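Local atomic coordinates of aclacinomycin oxidoreductase (AknOx) (Streptomyces galilaeus, PDB entry 2IPI), a protein that catalyses the last two oxidations of aclacinomycin biosynthesis, converting aclacinomycin N to A and then A to Y with a bicovalently bound FAD and molecular oxygen. Residues 267-272 against 293-298; 382-387 against 392-397; 422-427 against 443-448. One frame throughout, in Å; residues are numbered along the deposited sequence.

Overall arrangement
Three neighbouring strands of one seven-stranded antiparallel sheet, 290-296, 391-398 and 420-428, each meet a helix on the same face, and the other face lines the site of the anthracycline ligand. The centres of interactions 1 and 2 lie about 8 Å apart, as do those of interactions 2 and 3; interactions 1 and 3 are about 14 Å apart, centre to centre, and do not touch. Backbone pairing ties the series together: Leu295 N lies 2.6 Å from Val394 O, and Glu393 N 3.1 Å from Ser425 O, both probable hydrogen bonds. Interactions 2 and 3 contribute Tyr397, a proton acceptor, and Thr427, a ligand-binding residue, to the pocket.

Interaction 1. Residues 267-272 against 293-298; sequences RIIDNH and FYLNSR
Phe293 of strand 290-296 sets the CD1-CE1 side of its ring against His272 and Ile268, one helical turn apart on helix 262-278. Its CB faces the helix and lies 4.2 Å from His272 CE1. From there CG runs anti to the backbone N (chi1 -154°), which carries the ring toward the helix. At the near rim, Phe293 CD1 lies 3.7 Å from His272 ND1, and that nitrogen approaches the edge of the phenyl ring close to its plane. The two rings meet obliquely, with planes at 43° and centroids 5.8 Å apart; the two side chains run side by side, pointing opposite ways. Farther out, Phe293 CE1 comes within 3.6 Å of Ile268 CG2. The tip atom CZ of Phe293 still touches that methyl, at 3.9 Å, and the two side chains cross at about a right angle. Leu295, two residues along the strand, lays its CD2 over one face of the phenyl ring. Its other branch turns to the helix, where Leu295 CD1 is 3.8 Å from Ile269 CD1. No hydrogen bond links helix and strand, and the five touching residues form a buried, almost wholly apolar layer. Tyr294, between the two inward-facing residues, turns to the other face of the sheet and touches the anthracycline ligand. Strand 302-310 flanks Phe293 through Ile303 and Leu305, strand 391-398 packs Leu396 against His272 and Leu295, and helix 374-385 lies alongside, with Ala377 on Ile269 and Leu384 on Leu295.

Interaction 2. Residues 382-387 against 392-397; sequences RHLSAD and GEVSLY. With AKY (methyl (2S,4R)-2-ethyl-2,5,7-trihydroxy-6,11-dioxo-4-{[2,3,6-trideoxy-4-O-{2,6-dideoxy-4-O-[(2S,6S)-6-methyl-5-oxotetrahydro-2h -pyran-2-yl]-alpha-D-lyxo-hexopyranosyl}-3-(dimethylamino)-D-ribo-hexopyranosyl]oxy}-1,2,3,4,6,11-hexahydrotetracene-1-c arboxylate), chain E.
Leu384, near the end of helix 374-385, supplies the helix side of this contact through its two methyl groups. CG stands anti to the carbonyl carbon (chi1 -77°), a torsion that swings the forked tip, rather than CB, over to strand 391-398. Leu384 CD2 rests against the strand backbone, 4.0 Å from Glu393 CA and close to the carbonyl oxygen of Gly392. The other branch, Leu384 CD1, meets Val394 CG2 at 4.2 Å, the two side chains crossing at about a right angle. This small core is buried and completed by Leu295 and Ser297, which also touch Leu384. Beyond it the chain loosens: Ala386 leaves the helical conformation, and Ala386 and Asp387 are exposed to solvent, well away from the strand. Ser385 turns off to bond Arg298.

The opposite face of the strand is polar. Glu393 points away from the helix, and its carboxylate is held by Ser395: Ser395 OG donates to Glu393 OE2 at 2.8 Å, on the syn lone pair. With OE2 so engaged, Glu393 OE1 faces the ligand, a loose 4.0 Å from C52, a methyl of the dimethylamino group. Two residues past Ser395, Tyr397 lays its hydroxyl against the terminal sugar, with Tyr397 OH 3.2 Å from C40 and 3.4 Å from C38.

The chemistry divides along the strand's two faces. If ionised, the Glu393 carboxylate could favour a protonated dimethylamino group on the sugar attached to the chromophore. Tyr397, an experimentally established proton acceptor, touches C40, the carbon beside the terminal sugar's C42 ketone, a position consistent with proton removal there when aclacinomycin A is oxidised to aclacinomycin Y.

Interaction 3. Residues 422-427 against 443-448; sequences VWMSAT and EIYREI. With AKY (methyl (2S,4R)-2-ethyl-2,5,7-trihydroxy-6,11-dioxo-4-{[2,3,6-trideoxy-4-O-{2,6-dideoxy-4-O-[(2S,6S)-6-methyl-5-oxotetrahydro-2h -pyran-2-yl]-alpha-D-lyxo-hexopyranosyl}-3-(dimethylamino)-D-ribo-hexopyranosyl]oxy}-1,2,3,4,6,11-hexahydrotetracene-1-c arboxylate), chain E.
A Met-aromatic contact between Met424 of strand 420-428 and Tyr445 of helix 434-448 joins the seven-stranded antiparallel sheet to one of the helices on its face away from the ligand. CG of Met424 lies anti to the carbonyl carbon (chi1 -42°), aiming the extended chain at Tyr445 and Ile448. Met424 SD sits 4.0 Å from Tyr445 CD2, at the ring's edge and 82° off its normal. Met424 CE and Ile448 CD1 meet tip to tip at 3.3 Å, but the Ile448 conformation is unusual and this closeness doubtful. The Tyr445 ring is itself fixed from several sides: its hydroxyl is hydrogen-bonded to Gly365 O, Lys364 makes a cation-pi contact, and Phe449 packs edge-to-face.

Strand alternation sends Trp423 and Ser425 the other way, into the ligand pocket. One face of the indole is met by methyl C41 of the terminal sugar, modelled implausibly close, with C39 behind it 4.0 Å from the Trp423 ring plane; Ser425 CB backs the opposite face toward the rim. Phe91 and Tyr469 meet the indole as well, and Tyr469 also hydrogen-bonds the ligand. Backbone bonds from Trp423 to Ser395 and from Met424 to Lys364 set the strand between its two neighbours, so the pocket side and the helix side are positioned by one backbone.

Farther along the strand, Thr427 makes two hydrogen bonds to the ligand, one of them weak. The weak one runs from chromophore O4 to Thr427 O at 3.1 Å, and Thr427 OG1 is hydrogen-bonded to the dimethylamino nitrogen N11 at 2.9 Å.

Interaction 1. Residues 267-272 against 293-298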
# COMPACT_ATOMS: atom_id res chain seq x y z
N ARG A 267 -5.82 27.71 -5.22
CA ARG A 267 -4.42 28.12 -5.27
C ARG A 267 -3.54 27.11 -4.53
O ARG A 267 -2.44 26.83 -4.99
CB ARG A 267 -4.21 29.50 -4.65
CG ARG A 267 -5.13 30.53 -5.28
CD ARG A 267 -4.33 31.45 -6.17
NE ARG A 267 -4.37 31.01 -7.57
CZ ARG A 267 -4.35 31.86 -8.58
NH1 ARG A 267 -4.38 31.39 -9.83
NH2 ARG A 267 -4.30 33.16 -8.35
N ILE A 268 -4.04 26.62 -3.41
CA ILE A 268 -3.37 25.64 -2.57
C ILE A 268 -3.15 24.36 -3.37
O ILE A 268 -2.05 23.83 -3.45
CB ILE A 268 -4.17 25.37 -1.28
CG1 ILE A 268 -3.90 26.38 -0.16
CG2 ILE A 268 -3.96 23.96 -0.75
CD1 ILE A 268 -4.82 26.23 1.03
N ILE A 269 -4.25 23.89 -3.97
CA ILE A 269 -4.13 22.72 -4.84
C ILE A 269 -3.12 22.96 -5.94
O ILE A 269 -2.18 22.20 -6.15
CB ILE A 269 -5.49 22.35 -5.47
CG1 ILE A 269 -6.48 21.76 -4.47
CG2 ILE A 269 -5.28 21.42 -6.66
CD1 ILE A 269 -6.11 20.41 -3.90
N ASP A 270 -3.32 24.05 -6.68
CA ASP A 270 -2.47 24.30 -7.85
C ASP A 270 -1.02 24.53 -7.43
O ASP A 270 -0.11 24.06 -8.11
CB ASP A 270 -3.02 25.48 -8.65
CG ASP A 270 -4.37 25.14 -9.28
OD1 ASP A 270 -4.70 23.94 -9.35
OD2 ASP A 270 -5.08 26.09 -9.69
N ASN A 271 -0.87 25.24 -6.30
CA ASN A 271 0.45 25.45 -5.73
C ASN A 271 1.10 24.12 -5.33
O ASN A 271 2.25 23.87 -5.73
CB ASN A 271 0.37 26.40 -4.53
CG ASN A 271 0.23 27.86 -4.91
OD1 ASN A 271 0.15 28.26 -6.07
ND2 ASN A 271 0.21 28.72 -3.89
N HIS A 272 0.41 23.28 -4.58
CA HIS A 272 0.95 21.97 -4.17
C HIS A 272 1.45 21.17 -5.37
O HIS A 272 2.59 20.69 -5.37
CB HIS A 272 -0.11 21.20 -3.39
CG HIS A 272 0.07 19.74 -3.16
ND1 HIS A 272 0.44 19.25 -1.93
CD2 HIS A 272 -0.08 18.64 -3.93
CE1 HIS A 272 0.52 17.93 -1.94
NE2 HIS A 272 0.22 17.53 -3.16
N PHE A 293 -1.33 15.21 2.28
CA PHE A 293 -2.26 16.35 2.41
C PHE A 293 -3.64 15.76 2.61
O PHE A 293 -4.20 15.19 1.69
CB PHE A 293 -2.17 17.29 1.22
CG PHE A 293 -2.57 18.75 1.50
CD1 PHE A 293 -2.25 19.74 0.60
CD2 PHE A 293 -3.24 19.08 2.67
CE1 PHE A 293 -2.59 21.07 0.85
CE2 PHE A 293 -3.60 20.39 2.94
CZ PHE A 293 -3.28 21.37 2.02
N TYR A 294 -4.17 15.88 3.83
CA TYR A 294 -5.48 15.30 4.10
C TYR A 294 -6.56 16.35 3.79
O TYR A 294 -6.75 17.26 4.59
CB TYR A 294 -5.64 14.83 5.55
CG TYR A 294 -4.66 13.78 6.00
CD1 TYR A 294 -3.64 14.11 6.88
CD2 TYR A 294 -4.76 12.47 5.55
CE1 TYR A 294 -2.73 13.15 7.30
CE2 TYR A 294 -3.86 11.50 5.96
CZ TYR A 294 -2.85 11.86 6.84
OH TYR A 294 -1.96 10.90 7.25
N LEU A 295 -7.17 16.14 2.63
CA LEU A 295 -8.25 17.02 2.20
C LEU A 295 -9.59 16.52 2.74
O LEU A 295 -10.35 15.88 2.02
CB LEU A 295 -8.26 17.15 0.67
CG LEU A 295 -6.89 17.54 0.09
CD1 LEU A 295 -6.92 17.59 -1.42
CD2 LEU A 295 -6.46 18.88 0.68
N ASN A 296 -9.82 16.82 4.01
CA ASN A 296 -11.03 16.48 4.73
C ASN A 296 -12.25 17.25 4.25
O ASN A 296 -12.12 18.34 3.68
CB ASN A 296 -10.84 16.79 6.23
CG ASN A 296 -9.72 16.00 6.87
OD1 ASN A 296 -9.73 14.77 6.89
ND2 ASN A 296 -8.76 16.70 7.43
N SER A 297 -13.43 16.69 4.50
CA SER A 297 -14.69 17.36 4.20
C SER A 297 -14.99 18.49 5.18
O SER A 297 -14.28 18.61 6.18
CB SER A 297 -15.84 16.34 4.23
OG SER A 297 -15.86 15.59 3.02
N ARG A 298 -16.01 19.29 4.89
CA ARG A 298 -16.58 20.34 5.70
C ARG A 298 -17.56 19.77 6.73
O ARG A 298 -18.75 20.07 6.78
CB ARG A 298 -17.37 21.42 4.95
CG ARG A 298 -17.46 22.77 5.66
CD ARG A 298 -17.87 23.82 4.63
NE ARG A 298 -17.67 25.19 5.07
CZ ARG A 298 -17.23 26.18 4.31
NH1 ARG A 298 -16.93 25.97 3.03
NH2 ARG A 298 -17.10 27.39 4.83

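Interaction 2. Residues 382-387 against 392-397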
# COMPACT_ATOMS: atom_id res chain seq x y z
N ARG A 382 -15.92 21.35 -4.50
CA ARG A 382 -17.38 21.27 -4.31
C ARG A 382 -17.79 20.05 -3.52
O ARG A 382 -18.66 20.08 -2.63
CB ARG A 382 -18.10 21.26 -5.66
CG ARG A 382 -19.56 21.68 -5.61
CD ARG A 382 -20.18 21.43 -6.99
NE ARG A 382 -19.20 21.63 -8.06
CZ ARG A 382 -18.86 20.72 -8.96
NH1 ARG A 382 -19.41 19.52 -8.92
NH2 ARG A 382 -17.97 20.95 -9.91
N HIS A 383 -17.20 18.90 -3.85
CA HIS A 383 -17.58 17.68 -3.13
C HIS A 383 -17.03 17.67 -1.72
O HIS A 383 -17.58 17.02 -0.82
CB HIS A 383 -17.08 16.46 -3.90
CG HIS A 383 -18.15 15.88 -4.77
ND1 HIS A 383 -18.30 16.21 -6.10
CD2 HIS A 383 -19.13 14.99 -4.50
CE1 HIS A 383 -19.32 15.55 -6.60
NE2 HIS A 383 -19.84 14.79 -5.65
N LEU A 384 -15.92 18.39 -1.51
CA LEU A 384 -15.43 18.34 -0.12
C LEU A 384 -16.19 19.38 0.69
O LEU A 384 -16.55 19.13 1.83
CB LEU A 384 -13.92 18.51 -0.08
CG LEU A 384 -13.09 17.28 -0.49
CD1 LEU A 384 -11.63 17.63 -0.76
CD2 LEU A 384 -13.19 16.19 0.58
N SER A 385 -16.47 20.54 0.11
CA SER A 385 -17.12 21.61 0.85
C SER A 385 -18.56 21.29 1.24
O SER A 385 -19.06 21.81 2.25
CB SER A 385 -17.09 22.91 0.03
OG SER A 385 -17.40 23.99 0.90
N ALA A 386 -19.23 20.45 0.47
CA ALA A 386 -20.64 20.13 0.66
C ALA A 386 -20.93 19.52 2.03
O ALA A 386 -20.16 18.80 2.63
CB ALA A 386 -21.13 19.18 -0.43
N ASP A 387 -22.14 19.85 2.50
CA ASP A 387 -22.74 19.20 3.65
C ASP A 387 -23.30 17.85 3.22
O ASP A 387 -24.49 17.55 3.30
CB ASP A 387 -23.82 20.08 4.27
CG ASP A 387 -24.49 19.49 5.49
OD1 ASP A 387 -23.78 18.95 6.37
OD2 ASP A 387 -25.74 19.55 5.55
N GLY A 392 -16.00 11.93 4.13
CA GLY A 392 -15.17 11.78 2.97
C GLY A 392 -13.87 12.56 3.02
O GLY A 392 -13.69 13.59 3.68
N GLU A 393 -12.86 12.06 2.29
CA GLU A 393 -11.63 12.84 2.21
C GLU A 393 -10.75 12.36 1.06
O GLU A 393 -10.85 11.22 0.61
CB GLU A 393 -10.85 12.81 3.52
CG GLU A 393 -10.46 11.44 4.07
CD GLU A 393 -8.94 11.30 4.03
OE1 GLU A 393 -8.31 10.85 5.01
OE2 GLU A 393 -8.42 11.67 2.95
N VAL A 394 -9.91 13.30 0.64
CA VAL A 394 -8.89 13.09 -0.37
C VAL A 394 -7.50 13.31 0.19
O VAL A 394 -7.16 14.40 0.65
CB VAL A 394 -9.09 14.07 -1.56
CG1 VAL A 394 -7.93 13.92 -2.54
CG2 VAL A 394 -10.47 13.85 -2.16
N SER A 395 -6.68 12.28 0.12
CA SER A 395 -5.29 12.42 0.56
C SER A 395 -4.36 12.51 -0.63
O SER A 395 -4.43 11.71 -1.58
CB SER A 395 -4.92 11.23 1.44
OG SER A 395 -5.71 11.18 2.61
N LEU A 396 -3.46 13.47 -0.62
CA LEU A 396 -2.45 13.59 -1.66
C LEU A 396 -1.08 13.31 -1.03
O LEU A 396 -0.74 13.95 -0.03
CB LEU A 396 -2.43 14.97 -2.33
CG LEU A 396 -3.80 15.57 -2.66
CD1 LEU A 396 -3.65 17.05 -3.02
CD2 LEU A 396 -4.46 14.81 -3.80
N TYR A 397 -0.34 12.38 -1.61
CA TYR A 397 0.98 12.00 -1.14
C TYR A 397 2.10 12.49 -2.05
O TYR A 397 2.07 12.26 -3.26
CB TYR A 397 1.11 10.47 -1.01
CG TYR A 397 0.05 9.92 -0.09
CD1 TYR A 397 -1.27 9.74 -0.53
CD2 TYR A 397 0.36 9.60 1.22
CE1 TYR A 397 -2.24 9.24 0.33
CE2 TYR A 397 -0.60 9.10 2.08
CZ TYR A 397 -1.90 8.92 1.63
OH TYR A 397 -2.84 8.42 2.50
O15 AKY E . -1.19 4.85 1.38
C42 AKY E . -1.86 4.88 2.43
C40 AKY E . -1.36 5.81 3.56
C38 AKY E . -2.24 5.89 4.74
C39 AKY E . -3.33 4.30 2.56
C41 AKY E . -4.39 4.22 1.75
O14 AKY E . -3.77 4.12 3.89
C37 AKY E . -3.60 5.29 4.67
O13 AKY E . -4.10 5.15 5.98
C35 AKY E . -5.45 5.44 6.15
C34 AKY E . -5.69 6.77 6.86
C36 AKY E . -4.67 7.73 6.59
O11 AKY E . -5.92 6.66 8.37
C33 AKY E . -6.20 4.28 6.78
O12 AKY E . -6.07 2.92 6.11
C32 AKY E . -6.15 4.26 8.18
C31 AKY E . -6.72 5.42 8.73
O7 AKY E . -11.44 9.09 11.26
C7 AKY E . -12.01 8.63 12.49
C8 AKY E . -11.06 8.88 13.60
C9 AKY E . -11.16 10.31 14.06
O9 AKY E . -11.07 11.10 12.92
C13 AKY E . -10.10 10.56 15.07
C14 AKY E . -8.79 10.32 14.32
C20 AKY E . -13.29 9.39 12.67
C19 AKY E . -13.51 10.33 13.68
C10 AKY E . -12.46 10.46 14.75
C11 AKY E . -14.75 10.96 13.80
C18 AKY E . -15.79 10.64 12.94
C17 AKY E . -15.59 9.70 11.92
C6 AKY E . -14.34 9.10 11.80
O6 AKY E . -14.11 8.18 10.84
C12 AKY E . -17.06 11.24 13.12
O3 AKY E . -17.26 12.10 14.01
C15 AKY E . -18.13 10.86 12.27
C1 AKY E . -19.40 11.40 12.50
C2 AKY E . -20.50 11.02 11.73
C3 AKY E . -20.30 10.09 10.72
C16 AKY E . -17.93 9.90 11.26
C5 AKY E . -16.66 9.32 11.08
O5 AKY E . -16.40 8.43 10.24
C4 AKY E . -19.04 9.54 10.48
O4 AKY E . -18.93 8.62 9.49
O18 AKY E . -8.11 5.65 8.43
C45 AKY E . -11.08 8.00 10.40
C43 AKY E . -12.70 9.33 15.74
O16 AKY E . -13.13 8.23 15.37
O17 AKY E . -12.48 9.50 17.08
C44 AKY E . -13.71 9.28 17.76
O19 AKY E . -10.28 7.04 11.03
C47 AKY E . -9.69 7.48 8.36
N11 AKY E . -10.32 6.86 7.18
C52 AKY E . -10.00 7.34 5.88
C51 AKY E . -10.63 5.47 7.24
C46 AKY E . -10.38 8.57 9.17
C48 AKY E . -8.70 6.70 9.22
C49 AKY E . -9.41 6.08 10.41
C50 AKY E . -9.76 4.58 10.40

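Interaction 3. Residues 422-427 against 443-448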
# COMPACT_ATOMS: atom_id res chain seq x y z
N VAL A 422 -2.69 9.51 -4.93
CA VAL A 422 -3.90 9.93 -4.20
C VAL A 422 -4.70 8.72 -3.73
O VAL A 422 -4.75 7.68 -4.38
CB VAL A 422 -4.79 10.89 -5.00
CG1 VAL A 422 -3.97 11.72 -5.99
CG2 VAL A 422 -5.90 10.18 -5.75
N TRP A 423 -5.34 8.83 -2.58
CA TRP A 423 -6.19 7.79 -2.01
C TRP A 423 -7.49 8.40 -1.51
O TRP A 423 -7.45 9.20 -0.57
CB TRP A 423 -5.50 7.08 -0.85
CG TRP A 423 -6.21 5.88 -0.28
CD1 TRP A 423 -6.44 4.71 -0.93
CD2 TRP A 423 -6.77 5.73 1.03
NE1 TRP A 423 -7.11 3.84 -0.10
CE2 TRP A 423 -7.33 4.44 1.11
CE3 TRP A 423 -6.86 6.56 2.16
CZ2 TRP A 423 -7.96 3.96 2.25
CZ3 TRP A 423 -7.48 6.08 3.29
CH2 TRP A 423 -8.03 4.79 3.35
N MET A 424 -8.63 8.04 -2.11
CA MET A 424 -9.88 8.65 -1.64
C MET A 424 -10.76 7.63 -0.93
O MET A 424 -10.84 6.47 -1.34
CB MET A 424 -10.68 9.26 -2.78
CG MET A 424 -9.84 10.03 -3.79
SD MET A 424 -10.92 10.73 -5.05
CE MET A 424 -9.75 11.77 -5.90
N SER A 425 -11.42 8.10 0.13
CA SER A 425 -12.21 7.22 0.96
C SER A 425 -13.44 7.90 1.58
O SER A 425 -13.53 9.12 1.60
CB SER A 425 -11.35 6.67 2.11
OG SER A 425 -11.06 7.70 3.04
N ALA A 426 -14.30 7.03 2.06
CA ALA A 426 -15.43 7.22 2.94
C ALA A 426 -15.28 6.19 4.06
O ALA A 426 -14.92 5.03 3.80
CB ALA A 426 -16.77 7.02 2.26
N THR A 427 -15.53 6.65 5.26
CA THR A 427 -15.38 5.91 6.50
C THR A 427 -16.61 6.13 7.36
O THR A 427 -17.03 7.29 7.45
CB THR A 427 -14.12 6.38 7.27
OG1 THR A 427 -13.05 6.53 6.34
CG2 THR A 427 -13.75 5.34 8.31
N GLU A 443 -19.03 8.90 -6.62
CA GLU A 443 -19.28 10.18 -7.26
C GLU A 443 -18.06 11.08 -7.35
O GLU A 443 -17.79 11.62 -8.43
CB GLU A 443 -20.38 10.93 -6.50
CG GLU A 443 -21.80 10.58 -6.92
CD GLU A 443 -22.77 10.62 -5.76
OE1 GLU A 443 -23.89 10.06 -5.88
OE2 GLU A 443 -22.41 11.20 -4.71
N ILE A 444 -17.27 11.29 -6.29
CA ILE A 444 -16.11 12.15 -6.42
C ILE A 444 -15.08 11.62 -7.43
O ILE A 444 -14.48 12.37 -8.21
CB ILE A 444 -15.30 12.34 -5.11
CG1 ILE A 444 -15.95 11.75 -3.87
CG2 ILE A 444 -14.96 13.82 -4.95
CD1 ILE A 444 -15.02 11.63 -2.68
N TYR A 445 -14.89 10.30 -7.38
CA TYR A 445 -13.91 9.64 -8.23
C TYR A 445 -14.25 9.75 -9.72
O TYR A 445 -13.42 10.20 -10.51
CB TYR A 445 -13.82 8.17 -7.85
CG TYR A 445 -12.55 7.48 -8.31
CD1 TYR A 445 -12.56 6.61 -9.39
CD2 TYR A 445 -11.35 7.71 -7.65
CE1 TYR A 445 -11.40 5.98 -9.81
CE2 TYR A 445 -10.19 7.08 -8.07
CZ TYR A 445 -10.22 6.23 -9.15
OH TYR A 445 -9.06 5.61 -9.55
N ARG A 446 -15.46 9.33 -10.09
CA ARG A 446 -15.88 9.36 -11.49
C ARG A 446 -15.84 10.78 -12.04
O ARG A 446 -15.53 11.05 -13.20
CB ARG A 446 -17.29 8.78 -11.63
N GLU A 447 -16.19 11.72 -11.17
CA GLU A 447 -16.24 13.12 -11.61
C GLU A 447 -14.85 13.69 -11.82
O GLU A 447 -14.62 14.41 -12.80
CB GLU A 447 -17.03 13.91 -10.57
CG GLU A 447 -17.81 15.09 -11.12
CD GLU A 447 -18.31 15.94 -9.95
OE1 GLU A 447 -19.37 15.58 -9.40
OE2 GLU A 447 -17.61 16.92 -9.63
N ILE A 448 -13.85 13.42 -10.95
CA ILE A 448 -12.57 13.99 -11.38
C ILE A 448 -11.93 13.15 -12.47
O ILE A 448 -10.96 13.59 -13.10
CB ILE A 448 -11.55 14.23 -10.26
CG1 ILE A 448 -10.34 13.29 -10.35
CG2 ILE A 448 -12.18 14.21 -8.87
CD1 ILE A 448 -10.13 12.54 -9.07
O15 AKY E . -1.19 4.85 1.38
C42 AKY E . -1.86 4.88 2.43
C40 AKY E . -1.36 5.81 3.56
C38 AKY E . -2.24 5.89 4.74
C39 AKY E . -3.33 4.30 2.56
C41 AKY E . -4.39 4.22 1.75
O14 AKY E . -3.77 4.12 3.89
C37 AKY E . -3.60 5.29 4.67
O13 AKY E . -4.10 5.15 5.98
C35 AKY E . -5.45 5.44 6.15
C34 AKY E . -5.69 6.77 6.86
C36 AKY E . -4.67 7.73 6.59
O11 AKY E . -5.92 6.66 8.37
C33 AKY E . -6.20 4.28 6.78
O12 AKY E . -6.07 2.92 6.11
C32 AKY E . -6.15 4.26 8.18
C31 AKY E . -6.72 5.42 8.73
O7 AKY E . -11.44 9.09 11.26
C7 AKY E . -12.01 8.63 12.49
C8 AKY E . -11.06 8.88 13.60
C9 AKY E . -11.16 10.31 14.06
O9 AKY E . -11.07 11.10 12.92
C13 AKY E . -10.10 10.56 15.07
C14 AKY E . -8.79 10.32 14.32
C20 AKY E . -13.29 9.39 12.67
C19 AKY E . -13.51 10.33 13.68
C10 AKY E . -12.46 10.46 14.75
C11 AKY E . -14.75 10.96 13.80
C18 AKY E . -15.79 10.64 12.94
C17 AKY E . -15.59 9.70 11.92
C6 AKY E . -14.34 9.10 11.80
O6 AKY E . -14.11 8.18 10.84
C12 AKY E . -17.06 11.24 13.12
O3 AKY E . -17.26 12.10 14.01
C15 AKY E . -18.13 10.86 12.27
C1 AKY E . -19.40 11.40 12.50
C2 AKY E . -20.50 11.02 11.73
C3 AKY E . -20.30 10.09 10.72
C16 AKY E . -17.93 9.90 11.26
C5 AKY E . -16.66 9.32 11.08
O5 AKY E . -16.40 8.43 10.24
C4 AKY E . -19.04 9.54 10.48
O4 AKY E . -18.93 8.62 9.49
O18 AKY E . -8.11 5.65 8.43
C45 AKY E . -11.08 8.00 10.40
C43 AKY E . -12.70 9.33 15.74
O16 AKY E . -13.13 8.23 15.37
O17 AKY E . -12.48 9.50 17.08
C44 AKY E . -13.71 9.28 17.76
O19 AKY E . -10.28 7.04 11.03
C47 AKY E . -9.69 7.48 8.36
N11 AKY E . -10.32 6.86 7.18
C52 AKY E . -10.00 7.34 5.88
C51 AKY E . -10.63 5.47 7.24
C46 AKY E . -10.38 8.57 9.17
C48 AKY E . -8.70 6.70 9.22
C49 AKY E . -9.41 6.08 10.41
C50 AKY E . -9.76 4.58 10.40